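Local structure of peptide amidase (Stenotrophomonas maltophilia, 1M22) at residues S143-Y156 with S161-A175. The protein probably hydrolyses amide bonds, notably the C-terminal amide of peptides, as a member of the amidase signature family. Sequence-based numbering, arbitrary orientation.
Sequences SGWSARGGQTRNPY and SPCGSSSGSAVAVAA
Ser-143 O takes two hydrogen bonds, one from Gln-151 NE2 at 3.0 Å and one from a water that also bonds Ser-161 OG, so the water bridges the two segments. Gln-151 NE2 spends its other N-H on Thr-152 O; both acceptors lie within 5° of the plane of the Gln-151 amide, which fixes its rotation. The same Thr-152 O lies 3.4 Å from Pro-162 CD, against the proline ring. Farther along, Asn-154 ND2 donates to Ser-161 O at 3.0 Å; the bond is nearly straight, but the donor stands above the carbonyl plane. Asn-154 OD1 accepts from Tyr-156 N in an Asx turn, so both ends of this amide are held. The segment 161-175 carries the serine- and glycine-rich signature sequence of the amidase family: Ser-165, after a cis peptide, hydrogen-bonds the nucleophile Ser-189 and forms with it and Lys-86 the Ser-Ser-Lys catalytic triad; helix 167-174 follows. Near its start, Ser-167 OG donates to Cys-163 O at 2.6 Å and presses on Gly-144 CA. Val-171 straddles Arg-153 O with both methyls; CG1 stands anti to the backbone N (chi1 170°) and meets Pro-155 CD, while CG2 reaches Thr-152 CG2 at 3.7 Å. Ala-174 CB touches Pro-155 CG and approaches the Tyr-156 ring obliquely.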
loop_
_atom_site.group_PDB
_atom_site.type_symbol
_atom_site.label_atom_id
_atom_site.label_comp_id
_atom_site.label_asym_id
_atom_site.label_seq_id
_atom_site.Cartn_x
_atom_site.Cartn_y
_atom_site.Cartn_z
ATOM N N SER A 143 -15.193 -1.083 -2.793
ATOM C CA SER A 143 -13.740 -1.183 -2.854
ATOM C C SER A 143 -13.247 -1.620 -4.226
ATOM O O SER A 143 -13.798 -2.541 -4.834
ATOM C CB SER A 143 -13.231 -2.170 -1.802
ATOM O OG SER A 143 -13.504 -1.702 -0.495
ATOM N N GLY A 144 -12.213 -0.946 -4.716
ATOM C CA GLY A 144 -11.648 -1.304 -6.002
ATOM C C GLY A 144 -12.363 -0.759 -7.223
ATOM O O GLY A 144 -12.004 -1.104 -8.348
ATOM N N TRP A 145 -13.370 0.083 -7.015
ATOM C CA TRP A 145 -14.100 0.662 -8.136
ATOM C C TRP A 145 -13.793 2.137 -8.348
ATOM O O TRP A 145 -13.661 2.900 -7.391
ATOM C CB TRP A 145 -15.615 0.535 -7.934
ATOM C CG TRP A 145 -16.400 1.174 -9.061
ATOM C CD1 TRP A 145 -16.774 0.584 -10.236
ATOM C CD2 TRP A 145 -16.797 2.550 -9.160
ATOM N NE1 TRP A 145 -17.374 1.508 -11.061
ATOM C CE2 TRP A 145 -17.400 2.721 -10.428
ATOM C CE3 TRP A 145 -16.698 3.656 -8.304
ATOM C CZ2 TRP A 145 -17.903 3.955 -10.859
ATOM C CZ3 TRP A 145 -17.199 4.885 -8.734
ATOM C CH2 TRP A 145 -17.793 5.020 -10.003
ATOM N N SER A 146 -13.679 2.529 -9.612
ATOM C CA SER A 146 -13.488 3.928 -9.973
ATOM C C SER A 146 -14.177 4.110 -11.324
ATOM O O SER A 146 -14.341 3.149 -12.080
ATOM C CB SER A 146 -12.002 4.308 -10.054
ATOM O OG SER A 146 -11.379 3.788 -11.211
ATOM N N ALA A 147 -14.600 5.331 -11.622
ATOM C CA ALA A 147 -15.284 5.582 -12.882
ATOM C C ALA A 147 -14.366 5.380 -14.081
ATOM O O ALA A 147 -14.787 4.862 -15.116
ATOM C CB ALA A 147 -15.855 6.995 -12.892
ATOM N N ARG A 148 -13.105 5.776 -13.940
ATOM C CA ARG A 148 -12.155 5.645 -15.033
ATOM C C ARG A 148 -11.572 4.243 -15.183
ATOM O O ARG A 148 -11.301 3.798 -16.298
ATOM C CB ARG A 148 -11.021 6.661 -14.860
ATOM C CG ARG A 148 -9.963 6.612 -15.946
ATOM C CD ARG A 148 -9.070 7.846 -15.909
ATOM N NE ARG A 148 -8.005 7.780 -16.907
ATOM C CZ ARG A 148 -6.745 7.451 -16.642
ATOM N NH1 ARG A 148 -6.376 7.160 -15.403
ATOM N NH2 ARG A 148 -5.854 7.400 -17.621
ATOM N N GLY A 149 -11.390 3.541 -14.069
ATOM C CA GLY A 149 -10.805 2.211 -14.139
ATOM C C GLY A 149 -11.749 1.033 -14.009
ATOM O O GLY A 149 -11.348 -0.113 -14.206
ATOM N N GLY A 150 -13.008 1.299 -13.691
ATOM C CA GLY A 150 -13.941 0.205 -13.536
ATOM C C GLY A 150 -13.703 -0.546 -12.240
ATOM O O GLY A 150 -13.152 -0.000 -11.280
ATOM N N GLN A 151 -14.094 -1.813 -12.225
ATOM C CA GLN A 151 -13.971 -2.655 -11.045
ATOM C C GLN A 151 -12.802 -3.628 -11.070
ATOM O O GLN A 151 -12.746 -4.528 -11.906
ATOM C CB GLN A 151 -15.262 -3.450 -10.863
ATOM C CG GLN A 151 -15.272 -4.345 -9.641
ATOM C CD GLN A 151 -15.276 -3.556 -8.350
ATOM O OE1 GLN A 151 -16.185 -2.764 -8.096
ATOM N NE2 GLN A 151 -14.256 -3.768 -7.524
ATOM N N THR A 152 -11.865 -3.450 -10.145
ATOM C CA THR A 152 -10.732 -4.359 -10.048
ATOM C C THR A 152 -11.247 -5.609 -9.332
ATOM O O THR A 152 -12.084 -5.518 -8.434
ATOM C CB THR A 152 -9.577 -3.711 -9.256
ATOM O OG1 THR A 152 -9.090 -2.575 -9.984
ATOM C CG2 THR A 152 -8.433 -4.698 -9.047
ATOM N N ARG A 153 -10.749 -6.775 -9.732
ATOM C CA ARG A 153 -11.190 -8.038 -9.152
ATOM C C ARG A 153 -10.092 -8.817 -8.445
ATOM O O ARG A 153 -8.929 -8.767 -8.842
ATOM C CB ARG A 153 -11.807 -8.917 -10.246
ATOM C CG ARG A 153 -13.030 -8.284 -10.885
ATOM C CD ARG A 153 -13.554 -9.081 -12.063
ATOM N NE ARG A 153 -14.762 -8.466 -12.612
ATOM C CZ ARG A 153 -15.958 -8.508 -12.032
ATOM N NH1 ARG A 153 -16.123 -9.141 -10.878
ATOM N NH2 ARG A 153 -16.993 -7.910 -12.604
ATOM N N ASN A 154 -10.475 -9.543 -7.398
ATOM C CA ASN A 154 -9.527 -10.363 -6.649
ATOM C C ASN A 154 -9.162 -11.552 -7.540
ATOM O O ASN A 154 -10.039 -12.299 -7.979
ATOM C CB ASN A 154 -10.177 -10.855 -5.359
ATOM C CG ASN A 154 -9.190 -11.503 -4.423
ATOM O OD1 ASN A 154 -8.426 -12.386 -4.822
ATOM N ND2 ASN A 154 -9.199 -11.070 -3.163
ATOM N N PRO A 155 -7.867 -11.753 -7.812
ATOM C CA PRO A 155 -7.461 -12.872 -8.669
ATOM C C PRO A 155 -7.689 -14.269 -8.104
ATOM O O PRO A 155 -7.687 -15.250 -8.853
ATOM C CB PRO A 155 -5.989 -12.577 -8.944
ATOM C CG PRO A 155 -5.540 -11.920 -7.673
ATOM C CD PRO A 155 -6.695 -10.994 -7.334
ATOM N N TYR A 156 -7.888 -14.369 -6.794
ATOM C CA TYR A 156 -8.117 -15.669 -6.173
ATOM C C TYR A 156 -9.545 -16.155 -6.399
ATOM O O TYR A 156 -9.820 -17.350 -6.323
ATOM C CB TYR A 156 -7.789 -15.620 -4.674
ATOM C CG TYR A 156 -6.303 -15.492 -4.414
ATOM C CD1 TYR A 156 -5.668 -14.252 -4.477
ATOM C CD2 TYR A 156 -5.520 -16.625 -4.191
ATOM C CE1 TYR A 156 -4.285 -14.146 -4.331
ATOM C CE2 TYR A 156 -4.138 -16.529 -4.045
ATOM C CZ TYR A 156 -3.529 -15.287 -4.118
ATOM O OH TYR A 156 -2.157 -15.190 -3.993
ATOM N N SER A 161 -14.020 -9.254 -3.771
ATOM C CA SER A 161 -13.334 -7.986 -3.619
ATOM C C SER A 161 -11.830 -7.999 -3.435
ATOM O O SER A 161 -11.277 -8.877 -2.772
ATOM C CB SER A 161 -13.951 -7.225 -2.446
ATOM O OG SER A 161 -13.392 -5.930 -2.337
ATOM N N PRO A 162 -11.145 -7.022 -4.045
ATOM C CA PRO A 162 -9.690 -6.926 -3.912
ATOM C C PRO A 162 -9.394 -5.984 -2.740
ATOM O O PRO A 162 -8.237 -5.741 -2.410
ATOM C CB PRO A 162 -9.273 -6.302 -5.233
ATOM C CG PRO A 162 -10.398 -5.343 -5.496
ATOM C CD PRO A 162 -11.622 -6.180 -5.160
ATOM N N CYS A 163 -10.454 -5.478 -2.113
ATOM C CA CYS A 163 -10.348 -4.504 -1.023
ATOM C C CYS A 163 -9.748 -3.215 -1.617
ATOM O O CYS A 163 -9.783 -3.034 -2.834
ATOM C CB CYS A 163 -9.491 -5.039 0.132
ATOM S SG CYS A 163 -9.685 -4.125 1.697
ATOM N N GLY A 164 -9.200 -2.329 -0.786
ATOM C CA GLY A 164 -8.659 -1.068 -1.291
ATOM C C GLY A 164 -7.957 -0.288 -0.191
ATOM O O GLY A 164 -7.966 -0.763 0.934
ATOM N N SER A 165 -7.535 0.958 -0.422
ATOM C CA SER A 165 -7.817 1.674 -1.616
ATOM C C SER A 165 -6.734 1.355 -2.722
ATOM O O SER A 165 -6.821 1.804 -3.854
ATOM C CB SER A 165 -8.102 3.115 -1.601
ATOM O OG SER A 165 -6.993 3.812 -1.059
ATOM N N SER A 166 -5.708 0.589 -2.373
ATOM C CA SER A 166 -4.628 0.222 -3.309
ATOM C C SER A 166 -4.950 -1.119 -3.967
ATOM O O SER A 166 -4.124 -2.038 -3.992
ATOM C CB SER A 166 -3.298 0.093 -2.558
ATOM O OG SER A 166 -2.951 1.284 -1.867
ATOM N N SER A 167 -6.150 -1.204 -4.525
ATOM C CA SER A 167 -6.654 -2.424 -5.132
ATOM C C SER A 167 -5.814 -2.986 -6.270
ATOM O O SER A 167 -5.380 -4.138 -6.216
ATOM C CB SER A 167 -8.082 -2.181 -5.618
ATOM O OG SER A 167 -8.819 -1.423 -4.668
ATOM N N GLY A 168 -5.592 -2.174 -7.297
ATOM C CA GLY A 168 -4.828 -2.614 -8.446
ATOM C C GLY A 168 -3.396 -2.985 -8.135
ATOM O O GLY A 168 -2.854 -3.920 -8.723
ATOM N N SER A 169 -2.766 -2.260 -7.222
ATOM C CA SER A 169 -1.387 -2.576 -6.889
ATOM C C SER A 169 -1.269 -3.945 -6.233
ATOM O O SER A 169 -0.367 -4.712 -6.562
ATOM C CB SER A 169 -0.789 -1.495 -5.989
ATOM O OG SER A 169 -0.492 -0.330 -6.744
ATOM N N ALA A 170 -2.182 -4.260 -5.318
ATOM C CA ALA A 170 -2.150 -5.553 -4.643
ATOM C C ALA A 170 -2.449 -6.680 -5.631
ATOM O O ALA A 170 -1.743 -7.689 -5.670
ATOM C CB ALA A 170 -3.160 -5.576 -3.503
ATOM N N VAL A 171 -3.491 -6.498 -6.437
ATOM C CA VAL A 171 -3.871 -7.505 -7.417
ATOM C C VAL A 171 -2.766 -7.724 -8.447
ATOM O O VAL A 171 -2.445 -8.864 -8.783
ATOM C CB VAL A 171 -5.172 -7.104 -8.141
ATOM C CG1 VAL A 171 -5.428 -8.034 -9.321
ATOM C CG2 VAL A 171 -6.339 -7.164 -7.166
ATOM N N ALA A 172 -2.173 -6.640 -8.938
ATOM C CA ALA A 172 -1.110 -6.760 -9.932
ATOM C C ALA A 172 0.070 -7.575 -9.407
ATOM O O ALA A 172 0.614 -8.423 -10.113
ATOM C CB ALA A 172 -0.643 -5.381 -10.362
ATOM N N VAL A 173 0.472 -7.321 -8.170
ATOM C CA VAL A 173 1.585 -8.060 -7.597
ATOM C C VAL A 173 1.211 -9.530 -7.388
ATOM O O VAL A 173 2.002 -10.429 -7.674
ATOM C CB VAL A 173 2.033 -7.422 -6.262
ATOM C CG1 VAL A 173 3.043 -8.315 -5.560
ATOM C CG2 VAL A 173 2.644 -6.052 -6.534
ATOM N N ALA A 174 -0.003 -9.775 -6.904
ATOM C CA ALA A 174 -0.461 -11.142 -6.664
ATOM C C ALA A 174 -0.576 -11.950 -7.952
ATOM O O ALA A 174 -0.353 -13.159 -7.948
ATOM C CB ALA A 174 -1.808 -11.119 -5.954
ATOM N N ALA A 175 -0.935 -11.272 -9.039
ATOM C CA ALA A 175 -1.116 -11.910 -10.343
ATOM C C ALA A 175 0.134 -11.867 -11.210
ATOM O O ALA A 175 0.088 -12.227 -12.381
ATOM C CB ALA A 175 -2.281 -11.249 -11.080
HETATM O O HOH W 1 -15.124 -4.712 -3.836
#